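Local coordinates for integron gene cassette protein HFX_CASS3 (Uncultured bacterium, PDB 3FYN) that is of unknown function but belongs to the GNAT acetyltransferase family and so probably transfers an acetyl group from acetyl-CoA to an acceptor not yet identified, at residues G91-M94 against L99-F102; K62-K67 against G71-I76; D104-R109 against A120-V125; R135-E140 against A155-S160; V36-M41 against D55-A60. All coordinates share one frame; numbering follows the deposited sequence.

Interaction 1 (G91-M94 against L99-F102); sequences GFSM and LRGF
Gly-91 and Arg-100 form the tight end of this contact, an antiparallel hydrogen-bonded pair. Gly-91 N donates to Arg-100 O at 3.0 Å and Arg-100 N to Gly-91 O at 2.8 Å, the second bond nearly straight at 170°. Leu-99 CA adds a CA-H...O contact of 3.4 Å to Gly-91 O. On the same side Arg-100 lies along the 91-94 backbone: CG, held between its backbone N and carbonyl carbon (chi1 67°), is 3.6 Å from Gly-91 O, and the chain then runs extended past Ser-93, with CD 3.7 Å from Ser-93 CB. The guanidinium leaves the hairpin for a salt bridge to Glu-140 and a cation-pi contact with Phe-102, both of the second subunit. An alanine at Arg-100 is likely to leave that Glu-140 without this mate and to take away the aliphatic chain that packs on Ser-93 CB. The looser side begins at the non-hydrogen-bonded pair Phe-92 and Leu-99, whose side chains diverge; partly exposed Leu-99 reaches back through CD2, 3.7 Å from Gly-91 C, and both residues pack on Leu-70 of the second subunit. The hairpin of strands 81-93 and 98-108 is bordered by strand 136-140, whose Ala-136 and Leu-138 bond to the backbone of Gly-101, while Arg-135 just before it bonds to Leu-99.

Interaction 2 (K62-K67 against G71-I76); sequences KALLGK and GRIWLI
Leu-64 and Gly-71 have the nearest CA atoms across the contact, 6.5 Å apart, where the last turns of helix 54-66 lie over the start of strand 71-78. The two short axes approach to 7.9 Å at 111°, so the chain turns sharply between them and the helix runs across the strand. Gly-71 has backbone angles (phi 147°) poorly suited to a residue with a side chain, and a CB there would also press on Leu-64. Leu-64 CD1 instead rests against the bare backbone, 3.6 Å from Gly-71 N. With CG anti to the backbone N (chi1 -174°), the same leucine directs its other branch to Ile-73, CD2 meeting Ile-73 CG1 at 3.8 Å as the two side chains cross obliquely. Leu-65 comes in at about a right angle, its CD2 3.7 Å from Ile-73 CD1, so that Ile-73 is met by two consecutive leucines. Beyond this apolar patch one water donates to both Leu-64 O, at 2.9 Å, and Gly-71 O, at 2.6 Å. Lys-67 sends its NZ to Asp-69 of the second subunit. Direct cohesion between the segments is therefore apolar and shape-dependent, while the two carbonyls, both acceptors, are joined through a water that can donate twice.

Interaction 3 (D104-R109 against A120-V125); sequences DDFFVR and AALQTV. With MG (magnesium ion), chain B.
The Phe-106 ring meets the helix with its outer end, obliquely to both partners: CE1 lies 4.0 Å from Ala-121 CB, and CE2 lies 3.9 Å from Leu-122 CG, with the leucine crossing at about a right angle. CG anti to the backbone N (chi1 -178°) carries the ring off the strand toward these two consecutive residues. The next ring along, Phe-107, belongs to the far side of the strand; Arg-109 N stands over one of its faces, 4.0 Å above the plane and offset toward the rim, and Phe-44 of helix 34-47 also meets this ring. With a serine at Phe-106 the ring would be gone, which would probably open a gap between the sheet and helix 117-131 beside Ala-121 and Leu-122. Asp-105 binds a magnesium ion through OD1 at 2.2 Å; five waters complete an octahedral shell, and one of them donates to the second oxygen, Asp-105 OD2, at 2.6 Å. Strand 98-108, helix 117-131 and strand 136-140 form a beta-alpha-beta unit. Its connection into the helix carries the sequence Arg-Gly-Lys-Gly-Leu-Gly, consistent with the GNAT signature whose loop and helix start bind the pyrophosphate of acetyl-CoA.

Interaction 4 (R135-E140 against A155-S160); sequences RALLVE and AGFEES
Phe-157 is the centre of this contact, its ring lodged against the 137-139 part of the strand. Leu-137 packs at the far end of the ring, CD2 3.7 Å from Phe-157 CZ, and its backbone joins in, Leu-137 O lying 3.4 Å from Phe-157 CE2. Val-139 meets the near end: its CG1 is 3.8 Å from Phe-157 CD2 and makes an off-centre CH-pi contact, 4.3 Å from the ring centroid and 28° from the ring normal. That methyl sits between the backbone N and the carbonyl carbon of its own residue (chi1 62°), which brings it round to the phenylalanine. In the next shell Val-103 touches both Val-139 and Phe-157, and Leu-122 of helix 117-131 also packs on the ring. Gly-156 sets the aromatic up from behind: its positive phi (96°) closes helix 151-154 in a Schellman motif and turns the chain back toward the sheet. Glu-140 has a salt bridge to Arg-162 of the second subunit, with whose strand both segments form an antiparallel ladder. A short helix followed by Ala-Gly-Phe beside the strand that follows helix 117-131 fits the C-terminal part of the GNAT fold, here extended by a sheet continuing across the dimer.

Interaction 5 (V36-M41 against D55-A60); sequences VLVRLM and DAAIRA
Val-38 is the main bump of this helix pair, and Ala-57 and Ile-58 shape the hollow that takes it. Its two methyls part the work: CG1 rests on Ala-57 CB at 3.9 Å, while CG2 settles beside Ile-58, 3.9 Å from CG1 of that isoleucine and equally far, 3.9 Å, from Ile-58 N. The valine thus reaches the helix backbone itself, which the small Ala-57 permits; the CA atoms of Val-38 and Ala-57 are 5.9 Å apart although the local axes approach no nearer than 9.5 Å. His-54 and Phe-61 touch Val-38 as well, so its neighbours on helix 54-66 follow the i, i+3, i+4, i+7 spacing of a knobs-into-holes socket. In return, the Ala-57 methyl projects toward the groove between Val-38 and Met-41, one turn apart. Met-41, present as selenomethionine, stays extended, every torsion near 180° from chi1 (-170°) outward, and lays its SE 4.4 Å from Ala-57 CB, a looser fit than the valine. Leu-52 packs on both Met-41 and Ala-57, and Met-94 of the second subunit on Met-41. The two short helical segments run at 125° to each other, far from antiparallel. Helices 34-47 and 54-66 follow the first strand, as the first helical pair does in GNAT folds, where that region often borders the acceptor site; such a role is unproven here.

Interaction 3 lies deepest, its centre about 5 Å from that of the chain; interaction 2 follows at about 9 Å, and the other three lie farther out, yet they are largely buried and all five approach the second subunit. Interactions 1 and 3 share strand 98-108, and interactions 2 and 5 share helix 54-66. Among contacts across segments, direct backbone hydrogen bonding belongs to interaction 1, which joins neighbouring strands; the helix and loop contacts are apolar, with a bridging water in interaction 2. Interactions 3 and 4 meet where Leu-122 touches Ala-155 and Phe-157. On the other side of the sheet, Leu-37 connects interaction 5 to Ile-73 and Leu-75.

Interaction 1 (G91-M94 against L99-F102)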
# COMPACT_ATOMS: atom_id res chain seq x y z
N GLY A 91 -5.21 1.30 0.67
CA GLY A 91 -4.64 0.98 1.97
C GLY A 91 -4.60 2.21 2.86
O GLY A 91 -4.56 3.33 2.38
N PHE A 92 -4.61 1.99 4.16
CA PHE A 92 -4.55 3.12 5.08
C PHE A 92 -3.15 3.73 5.15
O PHE A 92 -2.15 3.03 4.99
CB PHE A 92 -4.99 2.72 6.48
CG PHE A 92 -5.46 3.87 7.30
CD1 PHE A 92 -6.73 4.40 7.12
CD2 PHE A 92 -4.63 4.45 8.26
CE1 PHE A 92 -7.17 5.46 7.87
CE2 PHE A 92 -5.07 5.52 9.01
CZ PHE A 92 -6.34 6.03 8.82
N SER A 93 -3.11 5.03 5.40
CA SER A 93 -1.86 5.77 5.50
C SER A 93 -1.88 6.71 6.70
O SER A 93 -2.70 7.63 6.76
CB SER A 93 -1.64 6.60 4.22
OG SER A 93 -0.65 7.60 4.40
N MSE A 94 -0.99 6.50 7.66
CA MSE A 94 -0.92 7.41 8.79
C MSE A 94 -0.41 8.78 8.35
O MSE A 94 -0.77 9.80 8.93
CB MSE A 94 -0.03 6.85 9.90
CG MSE A 94 -0.56 5.57 10.52
SE MSE A 94 -2.23 5.75 11.50
CE MSE A 94 -1.80 7.32 12.55
N LEU A 99 -7.11 6.90 3.53
CA LEU A 99 -6.71 5.95 2.50
C LEU A 99 -5.73 6.56 1.51
O LEU A 99 -5.82 7.74 1.15
CB LEU A 99 -7.93 5.45 1.73
CG LEU A 99 -8.89 4.52 2.47
CD1 LEU A 99 -10.03 4.13 1.55
CD2 LEU A 99 -8.17 3.29 3.00
N ARG A 100 -4.77 5.76 1.08
CA ARG A 100 -3.99 6.10 -0.09
C ARG A 100 -4.20 5.00 -1.10
O ARG A 100 -4.61 3.89 -0.76
CB ARG A 100 -2.51 6.25 0.24
CG ARG A 100 -1.84 4.97 0.66
CD ARG A 100 -0.40 5.22 1.05
NE ARG A 100 0.27 3.99 1.44
CZ ARG A 100 1.57 3.92 1.72
NH1 ARG A 100 2.32 5.01 1.67
NH2 ARG A 100 2.10 2.76 2.06
N GLY A 101 -3.93 5.31 -2.36
CA GLY A 101 -4.13 4.34 -3.42
C GLY A 101 -2.85 4.04 -4.15
O GLY A 101 -1.91 4.84 -4.14
N PHE A 102 -2.81 2.87 -4.77
CA PHE A 102 -1.71 2.49 -5.65
C PHE A 102 -2.24 2.13 -7.02
O PHE A 102 -3.27 1.44 -7.14
CB PHE A 102 -1.00 1.25 -5.09
CG PHE A 102 -0.36 1.47 -3.75
CD1 PHE A 102 1.00 1.71 -3.66
CD2 PHE A 102 -1.12 1.46 -2.60
CE1 PHE A 102 1.59 1.92 -2.42
CE2 PHE A 102 -0.54 1.67 -1.36
CZ PHE A 102 0.82 1.90 -1.27

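Interaction 2 (K62-K67 against G71-I76)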
# COMPACT_ATOMS: atom_id res chain seq x y z
N LYS A 62 -10.75 -12.14 -8.95
CA LYS A 62 -12.01 -12.39 -8.26
C LYS A 62 -11.99 -11.85 -6.84
O LYS A 62 -12.98 -11.31 -6.37
CB LYS A 62 -12.35 -13.88 -8.27
CG LYS A 62 -12.94 -14.34 -9.60
CD LYS A 62 -13.00 -15.86 -9.68
CE LYS A 62 -14.01 -16.45 -8.71
NZ LYS A 62 -14.11 -17.93 -8.89
N ALA A 63 -10.85 -11.98 -6.17
CA ALA A 63 -10.72 -11.47 -4.81
C ALA A 63 -10.94 -9.96 -4.78
O ALA A 63 -11.66 -9.44 -3.93
CB ALA A 63 -9.35 -11.81 -4.24
N LEU A 64 -10.30 -9.26 -5.71
CA LEU A 64 -10.38 -7.81 -5.74
C LEU A 64 -11.78 -7.35 -6.15
O LEU A 64 -12.35 -6.46 -5.53
CB LEU A 64 -9.31 -7.24 -6.67
CG LEU A 64 -9.16 -5.72 -6.71
CD1 LEU A 64 -9.08 -5.15 -5.31
CD2 LEU A 64 -7.92 -5.36 -7.50
N LEU A 65 -12.35 -7.98 -7.18
CA LEU A 65 -13.69 -7.63 -7.64
C LEU A 65 -14.76 -7.96 -6.60
O LEU A 65 -15.82 -7.35 -6.58
CB LEU A 65 -14.02 -8.33 -8.96
CG LEU A 65 -13.22 -7.85 -10.18
CD1 LEU A 65 -13.45 -8.78 -11.37
CD2 LEU A 65 -13.59 -6.41 -10.54
N GLY A 66 -14.47 -8.92 -5.73
CA GLY A 66 -15.42 -9.34 -4.71
C GLY A 66 -15.44 -8.47 -3.47
O GLY A 66 -16.36 -8.55 -2.66
N LYS A 67 -14.42 -7.63 -3.32
CA LYS A 67 -14.31 -6.79 -2.14
C LYS A 67 -13.86 -5.38 -2.53
O LYS A 67 -12.67 -5.09 -2.54
CB LYS A 67 -13.34 -7.41 -1.13
CG LYS A 67 -13.36 -6.75 0.24
CD LYS A 67 -12.69 -7.62 1.30
CE LYS A 67 -12.67 -6.92 2.65
NZ LYS A 67 -11.97 -7.73 3.70
N GLY A 71 -10.14 -2.18 -3.56
CA GLY A 71 -9.77 -1.40 -4.72
C GLY A 71 -10.72 -1.57 -5.89
O GLY A 71 -11.85 -2.02 -5.71
N ARG A 72 -10.25 -1.20 -7.07
CA ARG A 72 -11.10 -1.14 -8.26
C ARG A 72 -10.31 -1.51 -9.49
O ARG A 72 -9.10 -1.30 -9.54
CB ARG A 72 -11.62 0.28 -8.45
CG ARG A 72 -12.45 0.84 -7.31
CD ARG A 72 -13.82 0.22 -7.28
NE ARG A 72 -14.75 1.04 -6.52
CZ ARG A 72 -14.79 1.06 -5.19
NH1 ARG A 72 -13.94 0.31 -4.51
NH2 ARG A 72 -15.66 1.84 -4.56
N ILE A 73 -11.00 -2.03 -10.50
CA ILE A 73 -10.37 -2.35 -11.77
C ILE A 73 -11.15 -1.68 -12.90
O ILE A 73 -12.38 -1.66 -12.88
CB ILE A 73 -10.36 -3.88 -12.01
CG1 ILE A 73 -9.73 -4.60 -10.81
CG2 ILE A 73 -9.62 -4.22 -13.30
CD1 ILE A 73 -9.87 -6.11 -10.86
N TRP A 74 -10.43 -1.12 -13.86
CA TRP A 74 -11.03 -0.58 -15.08
C TRP A 74 -10.45 -1.28 -16.29
O TRP A 74 -9.27 -1.66 -16.29
CB TRP A 74 -10.75 0.92 -15.20
CG TRP A 74 -11.47 1.80 -14.25
CD1 TRP A 74 -12.63 2.50 -14.50
CD2 TRP A 74 -11.07 2.15 -12.93
NE1 TRP A 74 -12.97 3.24 -13.40
CE2 TRP A 74 -12.04 3.04 -12.42
CE3 TRP A 74 -9.99 1.79 -12.11
CZ2 TRP A 74 -11.96 3.58 -11.13
CZ3 TRP A 74 -9.91 2.33 -10.83
CH2 TRP A 74 -10.89 3.21 -10.36
N LEU A 75 -11.26 -1.42 -17.33
CA LEU A 75 -10.80 -1.94 -18.61
C LEU A 75 -10.70 -0.78 -19.59
O LEU A 75 -11.45 0.19 -19.49
CB LEU A 75 -11.76 -2.99 -19.16
CG LEU A 75 -11.56 -4.39 -18.56
CD1 LEU A 75 -12.82 -5.23 -18.65
CD2 LEU A 75 -10.39 -5.09 -19.24
N ILE A 76 -9.77 -0.89 -20.52
CA ILE A 76 -9.53 0.14 -21.51
C ILE A 76 -10.02 -0.40 -22.84
O ILE A 76 -9.53 -1.42 -23.31
CB ILE A 76 -8.04 0.49 -21.58
CG1 ILE A 76 -7.56 0.99 -20.21
CG2 ILE A 76 -7.78 1.55 -22.65
CD1 ILE A 76 -6.07 1.18 -20.10
O HOH W 1 -13.25 -4.00 -6.66

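Interaction 3 (D104-R109 against A120-V125)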
# COMPACT_ATOMS: atom_id res chain seq x y z
N ASP A 104 -1.67 -0.34 -9.02
CA ASP A 104 -1.04 -1.60 -8.65
C ASP A 104 -0.61 -2.41 -9.86
O ASP A 104 0.40 -3.11 -9.81
CB ASP A 104 -2.00 -2.41 -7.78
CG ASP A 104 -1.34 -3.62 -7.16
OD1 ASP A 104 -0.27 -3.47 -6.55
OD2 ASP A 104 -1.91 -4.72 -7.29
N ASP A 105 -1.37 -2.32 -10.95
CA ASP A 105 -0.97 -2.90 -12.22
C ASP A 105 -1.58 -2.06 -13.33
O ASP A 105 -2.63 -1.45 -13.14
CB ASP A 105 -1.41 -4.36 -12.34
CG ASP A 105 -0.27 -5.34 -12.08
OD1 ASP A 105 0.90 -4.92 -12.20
OD2 ASP A 105 -0.54 -6.52 -11.78
N PHE A 106 -0.92 -2.03 -14.47
CA PHE A 106 -1.29 -1.12 -15.54
C PHE A 106 -0.70 -1.66 -16.82
O PHE A 106 0.51 -1.78 -16.96
CB PHE A 106 -0.73 0.27 -15.20
CG PHE A 106 -1.07 1.35 -16.19
CD1 PHE A 106 -2.18 1.24 -17.02
CD2 PHE A 106 -0.30 2.50 -16.25
CE1 PHE A 106 -2.48 2.26 -17.91
CE2 PHE A 106 -0.61 3.51 -17.13
CZ PHE A 106 -1.70 3.39 -17.96
N PHE A 107 -1.58 -2.02 -17.76
CA PHE A 107 -1.15 -2.62 -19.01
C PHE A 107 -1.98 -2.11 -20.17
O PHE A 107 -3.21 -2.11 -20.11
CB PHE A 107 -1.26 -4.14 -18.93
CG PHE A 107 -0.93 -4.86 -20.22
CD1 PHE A 107 0.36 -4.86 -20.72
CD2 PHE A 107 -1.91 -5.55 -20.92
CE1 PHE A 107 0.68 -5.53 -21.90
CE2 PHE A 107 -1.60 -6.23 -22.10
CZ PHE A 107 -0.31 -6.21 -22.58
N VAL A 108 -1.30 -1.68 -21.22
CA VAL A 108 -1.93 -1.39 -22.50
C VAL A 108 -1.23 -2.25 -23.54
O VAL A 108 -0.00 -2.28 -23.59
CB VAL A 108 -1.79 0.09 -22.88
CG1 VAL A 108 -2.34 0.34 -24.28
CG2 VAL A 108 -2.50 0.97 -21.86
N ARG A 109 -1.99 -2.97 -24.36
CA ARG A 109 -1.41 -3.81 -25.41
C ARG A 109 -0.47 -2.98 -26.27
O ARG A 109 -0.75 -1.82 -26.56
CB ARG A 109 -2.51 -4.42 -26.29
CG ARG A 109 -3.16 -5.65 -25.70
CD ARG A 109 -4.27 -6.18 -26.59
NE ARG A 109 -4.69 -7.51 -26.18
CZ ARG A 109 -5.90 -8.02 -26.40
NH1 ARG A 109 -6.83 -7.30 -27.02
NH2 ARG A 109 -6.19 -9.25 -25.98
N ALA A 120 -5.54 8.54 -20.30
CA ALA A 120 -6.95 8.52 -19.95
C ALA A 120 -7.22 7.59 -18.77
O ALA A 120 -7.98 7.93 -17.86
CB ALA A 120 -7.80 8.11 -21.15
N ALA A 121 -6.59 6.42 -18.79
CA ALA A 121 -6.75 5.46 -17.70
C ALA A 121 -6.30 6.03 -16.36
O ALA A 121 -6.98 5.86 -15.35
CB ALA A 121 -5.99 4.16 -18.01
N LEU A 122 -5.15 6.70 -16.35
CA LEU A 122 -4.64 7.31 -15.13
C LEU A 122 -5.54 8.43 -14.61
O LEU A 122 -5.72 8.57 -13.40
CB LEU A 122 -3.20 7.80 -15.32
CG LEU A 122 -2.14 6.70 -15.49
CD1 LEU A 122 -0.83 7.30 -15.98
CD2 LEU A 122 -1.92 5.92 -14.19
N GLN A 123 -6.10 9.22 -15.52
CA GLN A 123 -7.02 10.28 -15.12
C GLN A 123 -8.27 9.70 -14.49
O GLN A 123 -8.81 10.24 -13.52
CB GLN A 123 -7.37 11.16 -16.31
CG GLN A 123 -6.25 12.10 -16.70
CD GLN A 123 -5.79 12.96 -15.54
OE1 GLN A 123 -6.56 13.73 -14.98
NE2 GLN A 123 -4.52 12.82 -15.17
N THR A 124 -8.74 8.58 -15.04
CA THR A 124 -9.91 7.90 -14.51
C THR A 124 -9.65 7.39 -13.09
O THR A 124 -10.49 7.55 -12.20
CB THR A 124 -10.34 6.75 -15.42
OG1 THR A 124 -10.75 7.28 -16.68
CG2 THR A 124 -11.50 5.98 -14.81
N VAL A 125 -8.50 6.78 -12.88
CA VAL A 125 -8.15 6.29 -11.55
C VAL A 125 -8.03 7.46 -10.57
O VAL A 125 -8.52 7.39 -9.44
CB VAL A 125 -6.86 5.46 -11.56
CG1 VAL A 125 -6.42 5.12 -10.14
CG2 VAL A 125 -7.07 4.18 -12.37
MG MG B . 2.85 -5.72 -11.49
O HOH W 2 1.61 -7.61 -10.83
O HOH W 3 3.31 -6.76 -13.57
O HOH W 4 4.83 -6.36 -10.60
O HOH W 5 2.29 -4.57 -9.60
O HOH W 6 3.94 -3.73 -12.24

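Interaction 4 (R135-E140 against A155-S160)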
# COMPACT_ATOMS: atom_id res chain seq x y z
N ARG A 135 -6.41 10.00 -0.33
CA ARG A 135 -5.60 11.18 -0.01
C ARG A 135 -4.32 11.30 -0.83
O ARG A 135 -3.70 12.37 -0.86
CB ARG A 135 -5.25 11.19 1.48
CG ARG A 135 -6.43 10.94 2.41
CD ARG A 135 -7.41 12.10 2.41
NE ARG A 135 -7.79 12.48 3.77
CZ ARG A 135 -8.60 11.78 4.56
NH1 ARG A 135 -9.12 10.64 4.13
NH2 ARG A 135 -8.88 12.21 5.79
N ALA A 136 -3.91 10.22 -1.47
CA ALA A 136 -2.69 10.20 -2.26
C ALA A 136 -2.72 9.00 -3.19
O ALA A 136 -3.42 8.02 -2.92
CB ALA A 136 -1.45 10.15 -1.36
N LEU A 137 -1.99 9.08 -4.29
CA LEU A 137 -1.96 8.01 -5.28
C LEU A 137 -0.51 7.76 -5.67
O LEU A 137 0.18 8.68 -6.10
CB LEU A 137 -2.80 8.39 -6.51
CG LEU A 137 -2.94 7.33 -7.61
CD1 LEU A 137 -3.52 6.05 -7.05
CD2 LEU A 137 -3.79 7.86 -8.76
N LEU A 138 -0.07 6.52 -5.50
CA LEU A 138 1.33 6.14 -5.73
C LEU A 138 1.44 5.10 -6.83
O LEU A 138 0.46 4.43 -7.16
CB LEU A 138 1.94 5.56 -4.44
CG LEU A 138 1.79 6.33 -3.12
CD1 LEU A 138 2.52 5.59 -2.00
CD2 LEU A 138 2.30 7.73 -3.26
N VAL A 139 2.63 4.95 -7.38
CA VAL A 139 2.89 3.87 -8.33
C VAL A 139 4.35 3.43 -8.24
O VAL A 139 5.25 4.26 -8.12
CB VAL A 139 2.56 4.27 -9.79
CG1 VAL A 139 3.42 5.44 -10.25
CG2 VAL A 139 2.73 3.08 -10.73
N GLU A 140 4.56 2.11 -8.26
CA GLU A 140 5.89 1.53 -8.32
C GLU A 140 6.33 1.41 -9.77
O GLU A 140 5.55 0.97 -10.62
CB GLU A 140 5.91 0.14 -7.70
CG GLU A 140 5.71 0.09 -6.20
CD GLU A 140 5.83 -1.32 -5.66
OE1 GLU A 140 6.51 -2.15 -6.29
OE2 GLU A 140 5.24 -1.61 -4.60
N ALA A 155 0.84 12.47 -15.87
CA ALA A 155 -0.36 12.24 -15.08
C ALA A 155 -0.20 12.83 -13.68
O ALA A 155 -1.09 12.69 -12.83
CB ALA A 155 -0.66 10.75 -14.99
N GLY A 156 0.93 13.48 -13.44
CA GLY A 156 1.16 14.16 -12.18
C GLY A 156 1.95 13.36 -11.16
O GLY A 156 2.10 13.79 -10.01
N PHE A 157 2.44 12.19 -11.56
CA PHE A 157 3.29 11.40 -10.69
C PHE A 157 4.72 11.88 -10.78
O PHE A 157 5.32 11.90 -11.85
CB PHE A 157 3.24 9.92 -11.06
CG PHE A 157 1.89 9.28 -10.87
CD1 PHE A 157 0.98 9.23 -11.92
CD2 PHE A 157 1.54 8.73 -9.65
CE1 PHE A 157 -0.25 8.64 -11.75
CE2 PHE A 157 0.30 8.14 -9.48
CZ PHE A 157 -0.60 8.09 -10.54
N GLU A 158 5.29 12.25 -9.64
CA GLU A 158 6.68 12.67 -9.58
C GLU A 158 7.43 11.83 -8.55
O GLU A 158 6.82 11.25 -7.65
CB GLU A 158 6.77 14.17 -9.29
CG GLU A 158 6.24 15.03 -10.44
CD GLU A 158 5.90 16.46 -10.03
OE1 GLU A 158 6.81 17.20 -9.60
OE2 GLU A 158 4.72 16.85 -10.17
N GLU A 159 8.75 11.75 -8.70
CA GLU A 159 9.56 10.94 -7.80
C GLU A 159 9.38 11.40 -6.36
O GLU A 159 9.41 12.60 -6.07
CB GLU A 159 11.03 11.01 -8.21
CG GLU A 159 11.91 9.96 -7.55
CD GLU A 159 13.27 9.84 -8.20
OE1 GLU A 159 13.44 10.40 -9.31
OE2 GLU A 159 14.16 9.19 -7.62
N SER A 160 9.19 10.45 -5.46
CA SER A 160 8.93 10.76 -4.06
C SER A 160 10.22 10.97 -3.28
O SER A 160 10.23 11.65 -2.25
CB SER A 160 8.11 9.64 -3.41
OG SER A 160 8.84 8.43 -3.39

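Interaction 5 (V36-M41 against D55-A60)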
# COMPACT_ATOMS: atom_id res chain seq x y z
N VAL A 36 -11.23 -11.95 -19.71
CA VAL A 36 -10.44 -10.99 -20.47
C VAL A 36 -9.32 -10.38 -19.62
O VAL A 36 -8.20 -10.19 -20.11
CB VAL A 36 -11.34 -9.89 -21.11
CG1 VAL A 36 -10.50 -8.69 -21.52
CG2 VAL A 36 -12.09 -10.46 -22.31
N LEU A 37 -9.60 -10.10 -18.35
CA LEU A 37 -8.57 -9.58 -17.45
C LEU A 37 -7.41 -10.55 -17.32
O LEU A 37 -6.24 -10.16 -17.32
CB LEU A 37 -9.16 -9.27 -16.08
CG LEU A 37 -10.00 -7.99 -16.05
CD1 LEU A 37 -10.90 -7.94 -14.81
CD2 LEU A 37 -9.11 -6.74 -16.15
N VAL A 38 -7.73 -11.84 -17.20
CA VAL A 38 -6.70 -12.86 -17.10
C VAL A 38 -5.85 -12.94 -18.37
O VAL A 38 -4.63 -13.05 -18.29
CB VAL A 38 -7.30 -14.24 -16.75
CG1 VAL A 38 -6.24 -15.32 -16.84
CG2 VAL A 38 -7.89 -14.19 -15.34
N ARG A 39 -6.49 -12.86 -19.54
CA ARG A 39 -5.73 -12.86 -20.78
C ARG A 39 -4.80 -11.65 -20.86
O ARG A 39 -3.63 -11.78 -21.24
CB ARG A 39 -6.64 -12.88 -22.01
CG ARG A 39 -5.85 -12.78 -23.30
CD ARG A 39 -6.71 -12.97 -24.54
NE ARG A 39 -7.62 -11.85 -24.76
CZ ARG A 39 -8.87 -11.82 -24.33
NH1 ARG A 39 -9.36 -12.84 -23.65
NH2 ARG A 39 -9.64 -10.76 -24.58
N LEU A 40 -5.32 -10.49 -20.50
CA LEU A 40 -4.52 -9.27 -20.56
C LEU A 40 -3.34 -9.35 -19.59
O LEU A 40 -2.21 -9.00 -19.95
CB LEU A 40 -5.37 -8.03 -20.30
CG LEU A 40 -6.34 -7.66 -21.43
CD1 LEU A 40 -7.31 -6.61 -20.95
CD2 LEU A 40 -5.58 -7.18 -22.67
N MSE A 41 -3.59 -9.81 -18.37
CA MSE A 41 -2.51 -9.95 -17.40
C MSE A 41 -1.49 -10.98 -17.89
O MSE A 41 -0.29 -10.82 -17.68
CB MSE A 41 -3.05 -10.35 -16.03
CG MSE A 41 -1.99 -10.28 -14.93
SE MSE A 41 -2.73 -10.74 -13.20
CE MSE A 41 -1.14 -10.54 -12.09
N ASP A 55 -5.05 -20.17 -12.74
CA ASP A 55 -5.78 -20.24 -11.48
C ASP A 55 -5.46 -19.06 -10.56
O ASP A 55 -6.36 -18.45 -9.98
CB ASP A 55 -5.48 -21.54 -10.74
CG ASP A 55 -6.28 -22.72 -11.28
OD1 ASP A 55 -7.04 -22.54 -12.25
OD2 ASP A 55 -6.14 -23.83 -10.72
N ALA A 56 -4.17 -18.74 -10.43
CA ALA A 56 -3.73 -17.66 -9.55
C ALA A 56 -4.27 -16.31 -10.03
O ALA A 56 -4.68 -15.48 -9.22
CB ALA A 56 -2.20 -17.63 -9.47
N ALA A 57 -4.26 -16.11 -11.34
CA ALA A 57 -4.78 -14.87 -11.91
C ALA A 57 -6.28 -14.74 -11.65
O ALA A 57 -6.76 -13.67 -11.24
CB ALA A 57 -4.48 -14.80 -13.39
N ILE A 58 -7.02 -15.81 -11.90
CA ILE A 58 -8.46 -15.82 -11.65
C ILE A 58 -8.74 -15.50 -10.19
O ILE A 58 -9.57 -14.65 -9.86
CB ILE A 58 -9.08 -17.20 -12.00
CG1 ILE A 58 -9.03 -17.44 -13.51
CG2 ILE A 58 -10.52 -17.27 -11.50
CD1 ILE A 58 -9.47 -18.83 -13.93
N ARG A 59 -8.02 -16.18 -9.30
CA ARG A 59 -8.18 -15.98 -7.87
C ARG A 59 -7.98 -14.52 -7.48
O ARG A 59 -8.79 -13.95 -6.74
CB ARG A 59 -7.20 -16.89 -7.11
CG ARG A 59 -7.59 -17.17 -5.69
CD ARG A 59 -6.87 -18.42 -5.17
NE ARG A 59 -5.42 -18.39 -5.36
CZ ARG A 59 -4.74 -19.22 -6.15
NH1 ARG A 59 -5.36 -20.16 -6.85
NH2 ARG A 59 -3.42 -19.11 -6.25
N ALA A 60 -6.92 -13.91 -8.00
CA ALA A 60 -6.59 -12.53 -7.65
C ALA A 60 -7.65 -11.54 -8.13
O ALA A 60 -8.10 -10.68 -7.37
CB ALA A 60 -5.21 -12.15 -8.20